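Local coordinates for PROTEIN (hypothetical protein EF0366) (Enterococcus faecalis, PDB 1VPY) that is of unknown function but folds as a TIM-type alpha/beta barrel of the DUF72 family and binds zinc ions, at residues A[13-18]-A[70-75]; A[33-38]-A[61-66]; A[255-258]-A[262-265]. All coordinates share one frame; numbering follows the deposited sequence.

Interaction 1: residues A[13-18]-A[70-75]; sequences MIRLGL and NFRFVM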
loop_
_atom_site.group_PDB
_atom_site.type_symbol
_atom_site.label_atom_id
_atom_site.label_comp_id
_atom_site.label_asym_id
_atom_site.label_seq_id
_atom_site.Cartn_x
_atom_site.Cartn_y
_atom_site.Cartn_z
HETATM N N MSE A 13 13.466 -8.659 -5.820
HETATM C CA MSE A 13 12.376 -8.308 -6.739
HETATM C C MSE A 13 11.753 -6.910 -6.592
HETATM O O MSE A 13 11.372 -6.506 -5.496
HETATM C CB MSE A 13 11.286 -9.371 -6.664
HETATM C CG MSE A 13 10.257 -9.259 -7.768
HETATM SE SE MSE A 13 10.990 -9.765 -9.519
HETATM C CE MSE A 13 11.712 -7.984 -10.235
ATOM N N ILE A 14 11.648 -6.191 -7.713
ATOM C CA ILE A 14 10.932 -4.906 -7.775
ATOM C C ILE A 14 9.746 -4.956 -8.749
ATOM O O ILE A 14 9.929 -5.079 -9.962
ATOM C CB ILE A 14 11.850 -3.726 -8.201
ATOM C CG1 ILE A 14 13.085 -3.624 -7.303
ATOM C CG2 ILE A 14 11.065 -2.403 -8.202
ATOM C CD1 ILE A 14 14.183 -2.725 -7.868
ATOM N N ARG A 15 8.538 -4.834 -8.212
ATOM C CA ARG A 15 7.321 -4.807 -9.024
ATOM C C ARG A 15 6.710 -3.409 -9.054
ATOM O O ARG A 15 6.566 -2.759 -8.011
ATOM C CB ARG A 15 6.288 -5.787 -8.478
ATOM C CG ARG A 15 6.639 -7.247 -8.628
ATOM C CD ARG A 15 5.715 -8.053 -7.749
ATOM N NE ARG A 15 5.618 -9.450 -8.157
ATOM C CZ ARG A 15 6.299 -10.438 -7.593
ATOM N NH1 ARG A 15 7.135 -10.183 -6.599
ATOM N NH2 ARG A 15 6.143 -11.679 -8.020
ATOM N N LEU A 16 6.348 -2.957 -10.251
ATOM C CA LEU A 16 5.694 -1.662 -10.421
ATOM C C LEU A 16 4.216 -1.832 -10.728
ATOM O O LEU A 16 3.831 -2.685 -11.532
ATOM C CB LEU A 16 6.372 -0.848 -11.527
ATOM C CG LEU A 16 7.896 -0.754 -11.458
ATOM C CD1 LEU A 16 8.419 0.105 -12.582
ATOM C CD2 LEU A 16 8.343 -0.220 -10.109
ATOM N N GLY A 17 3.392 -1.012 -10.089
ATOM C CA GLY A 17 1.951 -1.109 -10.256
ATOM C C GLY A 17 1.193 0.184 -10.069
ATOM O O GLY A 17 1.763 1.196 -9.671
ATOM N N LEU A 18 -0.103 0.133 -10.359
ATOM C CA LEU A 18 -0.988 1.290 -10.247
ATOM C C LEU A 18 -2.201 0.966 -9.390
ATOM O O LEU A 18 -2.389 -0.166 -8.951
ATOM C CB LEU A 18 -1.488 1.736 -11.627
ATOM C CG LEU A 18 -0.538 1.841 -12.813
ATOM C CD1 LEU A 18 -1.325 2.070 -14.083
ATOM C CD2 LEU A 18 0.464 2.951 -12.589
ATOM N N ASN A 70 2.148 -15.516 -11.254
ATOM C CA ASN A 70 2.894 -14.734 -10.273
ATOM C C ASN A 70 2.723 -13.220 -10.419
ATOM O O ASN A 70 3.690 -12.450 -10.367
ATOM C CB ASN A 70 4.366 -15.165 -10.205
ATOM C CG ASN A 70 5.034 -15.158 -11.553
ATOM O OD1 ASN A 70 5.056 -14.131 -12.238
ATOM N ND2 ASN A 70 5.588 -16.309 -11.951
ATOM N N PHE A 71 1.469 -12.823 -10.602
ATOM C CA PHE A 71 1.037 -11.447 -10.500
ATOM C C PHE A 71 0.724 -11.200 -9.026
ATOM O O PHE A 71 0.294 -12.110 -8.320
ATOM C CB PHE A 71 -0.222 -11.281 -11.354
ATOM C CG PHE A 71 -0.851 -9.920 -11.272
ATOM C CD1 PHE A 71 -0.485 -8.920 -12.163
ATOM C CD2 PHE A 71 -1.830 -9.647 -10.321
ATOM C CE1 PHE A 71 -1.070 -7.651 -12.089
ATOM C CE2 PHE A 71 -2.420 -8.381 -10.238
ATOM C CZ PHE A 71 -2.037 -7.386 -11.127
ATOM N N ARG A 72 0.951 -9.986 -8.543
ATOM C CA ARG A 72 0.663 -9.702 -7.141
ATOM C C ARG A 72 -0.375 -8.612 -6.953
ATOM O O ARG A 72 -0.490 -7.701 -7.775
ATOM C CB ARG A 72 1.939 -9.389 -6.358
ATOM C CG ARG A 72 2.955 -10.536 -6.353
ATOM C CD ARG A 72 2.492 -11.753 -5.554
ATOM N NE ARG A 72 3.476 -12.828 -5.644
ATOM C CZ ARG A 72 3.324 -13.939 -6.360
ATOM N NH1 ARG A 72 2.213 -14.158 -7.049
ATOM N NH2 ARG A 72 4.288 -14.842 -6.380
ATOM N N PHE A 73 -1.126 -8.729 -5.859
ATOM C CA PHE A 73 -2.166 -7.779 -5.507
ATOM C C PHE A 73 -1.810 -7.097 -4.208
ATOM O O PHE A 73 -1.443 -7.758 -3.237
ATOM C CB PHE A 73 -3.494 -8.499 -5.271
ATOM C CG PHE A 73 -4.116 -9.085 -6.501
ATOM C CD1 PHE A 73 -3.756 -10.356 -6.941
ATOM C CD2 PHE A 73 -5.099 -8.389 -7.195
ATOM C CE1 PHE A 73 -4.350 -10.912 -8.065
ATOM C CE2 PHE A 73 -5.702 -8.935 -8.313
ATOM C CZ PHE A 73 -5.324 -10.200 -8.754
ATOM N N VAL A 74 -1.924 -5.776 -4.187
ATOM C CA VAL A 74 -1.953 -5.045 -2.936
ATOM C C VAL A 74 -3.420 -4.735 -2.702
ATOM O O VAL A 74 -4.035 -3.966 -3.445
ATOM C CB VAL A 74 -1.132 -3.747 -2.974
ATOM C CG1 VAL A 74 -1.351 -2.943 -1.691
ATOM C CG2 VAL A 74 0.351 -4.056 -3.169
HETATM N N MSE A 75 -3.978 -5.362 -1.675
HETATM C CA MSE A 75 -5.381 -5.239 -1.383
HETATM C C MSE A 75 -5.598 -4.225 -0.269
HETATM O O MSE A 75 -5.182 -4.443 0.862
HETATM C CB MSE A 75 -5.929 -6.609 -0.988
HETATM C CG MSE A 75 -7.437 -6.706 -1.023
HETATM SE SE MSE A 75 -8.171 -6.339 -2.818
HETATM C CE MSE A 75 -6.946 -7.553 -3.940
#
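R15 and R72 are the nearest residues of strand 13-18 and segment 70-75, yet their CA atoms lie 8.5 Å apart, too far for sheet pairing, because strand 44-47 runs between the two. Side chains bridge the gap. R15 sends out an arm extended from CG to NE and lays its guanidinium against the R72 chain: R72 CG sits over one face, 3.4 Å from R15 NE. R72 bends at its second torsion (chi2 -68°), which turns its own guanidinium back toward the loop, and the two planes end 28° apart. With R15 NH2 only 3.8 Å from R72 NE, the charges are close, but each has an acceptor. R15 NH2 points a weak, nearly straight bond at N70 O, which lies at the guanidinium edge (3.5 Å, 171°), and NH1 forms a salt bridge with E250 on strand 250-255. R72 NH1 binds F71 O at 3.1 Å, from above the carbonyl plane. Both arginines also touch L44 of the intervening strand. R15 and R72 stand near the starts of their strands, with E250 at the start of another, a small charged cluster at the N-terminal end of the strands of a TIM barrel.

Interaction 2: residues A[33-38]-A[61-66]; sequences STLYEY and AEWVKA. With ZN (zinc ion), chain E.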
loop_
_atom_site.group_PDB
_atom_site.type_symbol
_atom_site.label_atom_id
_atom_site.label_comp_id
_atom_site.label_asym_id
_atom_site.label_seq_id
_atom_site.Cartn_x
_atom_site.Cartn_y
_atom_site.Cartn_z
ATOM N N SER A 33 -10.219 0.094 -19.689
ATOM C CA SER A 33 -9.842 -1.313 -19.853
ATOM C C SER A 33 -9.869 -2.134 -18.535
ATOM O O SER A 33 -10.402 -1.679 -17.521
ATOM C CB SER A 33 -8.489 -1.437 -20.567
ATOM O OG SER A 33 -7.420 -1.119 -19.692
ATOM N N THR A 34 -9.282 -3.334 -18.565
ATOM C CA THR A 34 -9.595 -4.395 -17.589
ATOM C C THR A 34 -8.407 -4.922 -16.791
ATOM O O THR A 34 -7.263 -4.803 -17.222
ATOM C CB THR A 34 -10.226 -5.610 -18.310
ATOM O OG1 THR A 34 -9.339 -6.073 -19.339
ATOM C CG2 THR A 34 -11.535 -5.225 -18.945
ATOM N N LEU A 35 -8.698 -5.536 -15.642
ATOM C CA LEU A 35 -7.699 -6.280 -14.868
ATOM C C LEU A 35 -6.982 -7.364 -15.689
ATOM O O LEU A 35 -5.770 -7.528 -15.570
ATOM C CB LEU A 35 -8.332 -6.908 -13.619
ATOM C CG LEU A 35 -7.464 -7.876 -12.799
ATOM C CD1 LEU A 35 -6.243 -7.180 -12.219
ATOM C CD2 LEU A 35 -8.258 -8.522 -11.692
ATOM N N TYR A 36 -7.728 -8.107 -16.502
ATOM C CA TYR A 36 -7.138 -9.131 -17.363
ATOM C C TYR A 36 -6.072 -8.539 -18.287
ATOM O O TYR A 36 -4.963 -9.068 -18.362
ATOM C CB TYR A 36 -8.224 -9.853 -18.169
ATOM C CG TYR A 36 -7.713 -10.860 -19.184
ATOM C CD1 TYR A 36 -7.379 -12.159 -18.802
ATOM C CD2 TYR A 36 -7.582 -10.516 -20.534
ATOM C CE1 TYR A 36 -6.914 -13.087 -19.735
ATOM C CE2 TYR A 36 -7.123 -11.436 -21.473
ATOM C CZ TYR A 36 -6.792 -12.717 -21.064
ATOM O OH TYR A 36 -6.339 -13.627 -21.985
ATOM N N GLU A 37 -6.407 -7.443 -18.967
ATOM C CA GLU A 37 -5.471 -6.772 -19.874
ATOM C C GLU A 37 -4.374 -6.019 -19.116
ATOM O O GLU A 37 -3.249 -5.906 -19.594
ATOM C CB GLU A 37 -6.211 -5.832 -20.830
ATOM C CG GLU A 37 -5.610 -5.756 -22.246
ATOM C CD GLU A 37 -4.420 -4.800 -22.367
ATOM O OE1 GLU A 37 -4.360 -3.801 -21.610
ATOM O OE2 GLU A 37 -3.543 -5.042 -23.232
ATOM N N TYR A 38 -4.701 -5.505 -17.936
ATOM C CA TYR A 38 -3.707 -4.850 -17.095
ATOM C C TYR A 38 -2.580 -5.825 -16.739
ATOM O O TYR A 38 -1.403 -5.454 -16.728
ATOM C CB TYR A 38 -4.356 -4.288 -15.828
ATOM C CG TYR A 38 -3.371 -3.704 -14.850
ATOM C CD1 TYR A 38 -2.644 -4.533 -13.997
ATOM C CD2 TYR A 38 -3.157 -2.324 -14.775
ATOM C CE1 TYR A 38 -1.731 -4.013 -13.106
ATOM C CE2 TYR A 38 -2.247 -1.789 -13.873
ATOM C CZ TYR A 38 -1.534 -2.646 -13.041
ATOM O OH TYR A 38 -0.619 -2.157 -12.137
ATOM N N ALA A 61 -12.354 -14.425 -6.131
ATOM C CA ALA A 61 -11.973 -15.667 -6.808
ATOM C C ALA A 61 -11.682 -15.461 -8.294
ATOM O O ALA A 61 -10.691 -15.988 -8.809
ATOM C CB ALA A 61 -13.044 -16.736 -6.613
ATOM N N GLU A 62 -12.538 -14.692 -8.972
ATOM C CA GLU A 62 -12.357 -14.408 -10.402
ATOM C C GLU A 62 -11.167 -13.500 -10.656
ATOM O O GLU A 62 -10.425 -13.719 -11.621
ATOM C CB GLU A 62 -13.619 -13.816 -11.032
ATOM C CG GLU A 62 -14.678 -14.861 -11.396
ATOM C CD GLU A 62 -14.272 -15.779 -12.550
ATOM O OE1 GLU A 62 -13.483 -15.345 -13.422
ATOM O OE2 GLU A 62 -14.754 -16.932 -12.590
ATOM N N TRP A 63 -10.984 -12.496 -9.790
ATOM C CA TRP A 63 -9.820 -11.615 -9.865
ATOM C C TRP A 63 -8.558 -12.455 -9.859
ATOM O O TRP A 63 -7.659 -12.236 -10.674
ATOM C CB TRP A 63 -9.762 -10.608 -8.701
ATOM C CG TRP A 63 -10.890 -9.606 -8.651
ATOM C CD1 TRP A 63 -11.725 -9.247 -9.674
ATOM C CD2 TRP A 63 -11.285 -8.818 -7.519
ATOM N NE1 TRP A 63 -12.629 -8.302 -9.243
ATOM C CE2 TRP A 63 -12.380 -8.019 -7.925
ATOM C CE3 TRP A 63 -10.826 -8.719 -6.199
ATOM C CZ2 TRP A 63 -13.020 -7.124 -7.057
ATOM C CZ3 TRP A 63 -11.466 -7.843 -5.340
ATOM C CH2 TRP A 63 -12.555 -7.053 -5.773
ATOM N N VAL A 64 -8.509 -13.416 -8.937
ATOM C CA VAL A 64 -7.383 -14.333 -8.809
ATOM C C VAL A 64 -7.154 -15.116 -10.105
ATOM O O VAL A 64 -6.034 -15.139 -10.620
ATOM C CB VAL A 64 -7.557 -15.275 -7.591
ATOM C CG1 VAL A 64 -6.593 -16.449 -7.652
ATOM C CG2 VAL A 64 -7.356 -14.494 -6.303
ATOM N N LYS A 65 -8.215 -15.717 -10.641
ATOM C CA LYS A 65 -8.133 -16.515 -11.868
ATOM C C LYS A 65 -7.704 -15.710 -13.111
ATOM O O LYS A 65 -7.131 -16.269 -14.054
ATOM C CB LYS A 65 -9.469 -17.221 -12.133
ATOM C CG LYS A 65 -9.870 -18.237 -11.069
ATOM N N ALA A 66 -7.964 -14.402 -13.092
ATOM C CA ALA A 66 -7.798 -13.540 -14.270
ATOM C C ALA A 66 -6.369 -13.065 -14.519
ATOM O O ALA A 66 -6.074 -12.490 -15.574
ATOM C CB ALA A 66 -8.725 -12.343 -14.172
HETATM ZN ZN ZN E . -3.026 -1.826 -22.396
#
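L35 and Y36, in the first turn of helix 35-41, meet W63 and A66 at the C-terminal end of helix 57-65; the backbones come closest at Y36 and A66, whose CA atoms are 5.4 Å apart. Taken in order, T34 is the N-cap: its OG1 accepts the E37 amide hydrogen at 3.3 Å, a capping bond at the start of the helix, while its carbonyl oxygen takes the amide of Y38. L35 carries the apolar part of the contact. Its CG stands anti to the backbone N (chi1 172°), carrying the branch CD2 to the other helix, where it rests 3.9 Å from W63 CB and just as near W63 O. The same methyl also reaches the near side of the indole, around CG and CD1. Y36 turns to the same helix end: its ring carbon CD1 lies 3.5 Å from A66 O, a van der Waals contact without a hydrogen bond. E37 points the other way, and OE1 of its carboxylate binds a zinc ion at 2.5 Å; H41, one turn further along the helix, is the second protein ligand. The hydroxyl of Y38 is hydrogen-bonded to L44 O. No hydrogen bond joins the two segments, so this is a small van der Waals seam between two outer helices of the barrel. Beneath it, Y38 packs on V45 and W63 on M47, both of strand 44-47, while L35 reaches V67 in the loop that follows helix 57-65. Helix 57-65 also packs on helix 106-109, through A61 on P107 and V64 on L108.

Interaction 3: residues A[255-258]-A[262-265]; sequences FNNN and DAAE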
loop_
_atom_site.group_PDB
_atom_site.type_symbol
_atom_site.label_atom_id
_atom_site.label_comp_id
_atom_site.label_asym_id
_atom_site.label_seq_id
_atom_site.Cartn_x
_atom_site.Cartn_y
_atom_site.Cartn_z
ATOM N N PHE A 255 2.225 3.628 -8.060
ATOM C CA PHE A 255 1.966 5.001 -8.459
ATOM C C PHE A 255 0.479 5.282 -8.261
ATOM O O PHE A 255 -0.374 4.681 -8.918
ATOM C CB PHE A 255 2.388 5.237 -9.912
ATOM C CG PHE A 255 3.879 5.313 -10.111
ATOM C CD1 PHE A 255 4.636 4.154 -10.275
ATOM C CD2 PHE A 255 4.526 6.544 -10.127
ATOM C CE1 PHE A 255 6.029 4.227 -10.450
ATOM C CE2 PHE A 255 5.907 6.632 -10.314
ATOM C CZ PHE A 255 6.661 5.474 -10.471
ATOM N N ASN A 256 0.177 6.179 -7.328
ATOM C CA ASN A 256 -1.197 6.494 -6.974
ATOM C C ASN A 256 -1.491 7.979 -7.228
ATOM O O ASN A 256 -2.484 8.535 -6.756
ATOM C CB ASN A 256 -1.440 6.096 -5.512
ATOM C CG ASN A 256 -2.879 6.288 -5.073
ATOM O OD1 ASN A 256 -3.820 5.970 -5.805
ATOM N ND2 ASN A 256 -3.057 6.810 -3.869
ATOM N N ASN A 257 -0.608 8.623 -7.985
ATOM C CA ASN A 257 -0.793 10.022 -8.345
ATOM C C ASN A 257 -1.870 10.112 -9.409
ATOM O O ASN A 257 -2.107 9.144 -10.140
ATOM C CB ASN A 257 0.521 10.645 -8.826
ATOM C CG ASN A 257 1.170 9.855 -9.944
ATOM O OD1 ASN A 257 1.312 8.630 -9.863
ATOM N ND2 ASN A 257 1.568 10.551 -10.998
ATOM N N ASN A 258 -2.515 11.268 -9.508
ATOM C CA ASN A 258 -3.763 11.339 -10.247
ATOM C C ASN A 258 -3.718 11.452 -11.757
ATOM O O ASN A 258 -2.785 12.000 -12.351
ATOM C CB ASN A 258 -4.735 12.343 -9.636
ATOM C CG ASN A 258 -5.539 11.743 -8.515
ATOM O OD1 ASN A 258 -5.599 10.521 -8.362
ATOM N ND2 ASN A 258 -6.164 12.595 -7.716
ATOM N N ASP A 262 -1.306 9.415 -16.036
ATOM C CA ASP A 262 -0.098 10.000 -15.450
ATOM C C ASP A 262 0.691 8.965 -14.663
ATOM O O ASP A 262 1.914 8.873 -14.794
ATOM C CB ASP A 262 -0.445 11.186 -14.547
ATOM C CG ASP A 262 -0.874 12.407 -15.332
ATOM O OD1 ASP A 262 -0.182 12.774 -16.306
ATOM O OD2 ASP A 262 -1.907 13.006 -14.979
ATOM N N ALA A 263 -0.027 8.195 -13.846
ATOM C CA ALA A 263 0.547 7.104 -13.078
ATOM C C ALA A 263 1.193 6.067 -14.000
ATOM O O ALA A 263 2.334 5.662 -13.773
ATOM C CB ALA A 263 -0.519 6.466 -12.202
ATOM N N ALA A 264 0.478 5.663 -15.048
ATOM C CA ALA A 264 0.983 4.685 -16.015
ATOM C C ALA A 264 2.182 5.186 -16.818
ATOM O O ALA A 264 3.047 4.399 -17.190
ATOM C CB ALA A 264 -0.126 4.232 -16.953
ATOM N N GLU A 265 2.226 6.488 -17.097
ATOM C CA GLU A 265 3.354 7.083 -17.806
ATOM C C GLU A 265 4.574 7.058 -16.886
ATOM O O GLU A 265 5.633 6.552 -17.264
ATOM C CB GLU A 265 3.025 8.513 -18.257
ATOM C CG GLU A 265 4.081 9.178 -19.149
ATOM C CD GLU A 265 3.982 8.778 -20.624
ATOM O OE1 GLU A 265 3.024 8.058 -20.999
ATOM O OE2 GLU A 265 4.862 9.199 -21.416
#
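This is a local, buried contact in which the segment leaving strand 250-255 folds back against the first turn of helix 260-273, and A263 is the residue on which the two meet. The CB of A263 rests against the segment 255-258, 3.7 Å from F255 O and close to F255 CB as well. On the other side of this approach, N257 OD1 lies 3.7 Å from the same A263 CB. F255 starts toward the helix but its ring leads onward, reaching A267 and M270 further along the helix and packing edge-to-face with F205. The first torsion of N257 (chi1 54°) tucks CG in over its own backbone, and the amide comes up to the start of the helix. OD1 then lies 3.6 Å from A263 CA and also in plane at the edge of the F255 ring. The ND2 end is held mainly by the carbonyl of Y227, with a weak second bond to N266. The segment belongs to the last beta-alpha connection of the TIM barrel, at the C-terminal end of the strands, the end that carries the active site in barrel enzymes generally; no such site is established here. N256 starts away from the helix, and its amide bonds T19 and H206. On the helix, D262 faces N258: its CB is 3.3 Å from N258 O. The carboxylate oxygen OD2 is modelled close to that same carbonyl, a pair of acceptors that makes no hydrogen bond and carries little weight at this resolution. The other oxygen, OD1, is bonded to H228 ND1, so the polar end of D262 is anchored to a neighbouring loop. N258 directs its own side chain away, where ND2 makes a weak bond to T225 O. L18 of strand 13-18 packs against A263 and A264, tying the helix to the first strand.

Along the chain, interaction 2 is nested inside the loop closed by interaction 1, and interaction 3 follows both. The centres of interactions 1 and 2 are about 13 Å apart; Y38 OH meets L18 N at 2.9 Å, and F73 CZ packs on W63 O at 3.6 Å. Interaction 3, whose centre is about 15 Å from that of interaction 1, is joined to it where the closed sheet meets itself: G17 O and F255 N pair first and last strands at 3.0 Å. Interactions 2 and 3 do not touch, their nearest atoms being about 7 Å apart. Strand 13-18 belongs to interaction 1 and touches both others, linking the arginine contact near the N-terminal end of the strands to an outer helix pair and the last strand-to-helix turn.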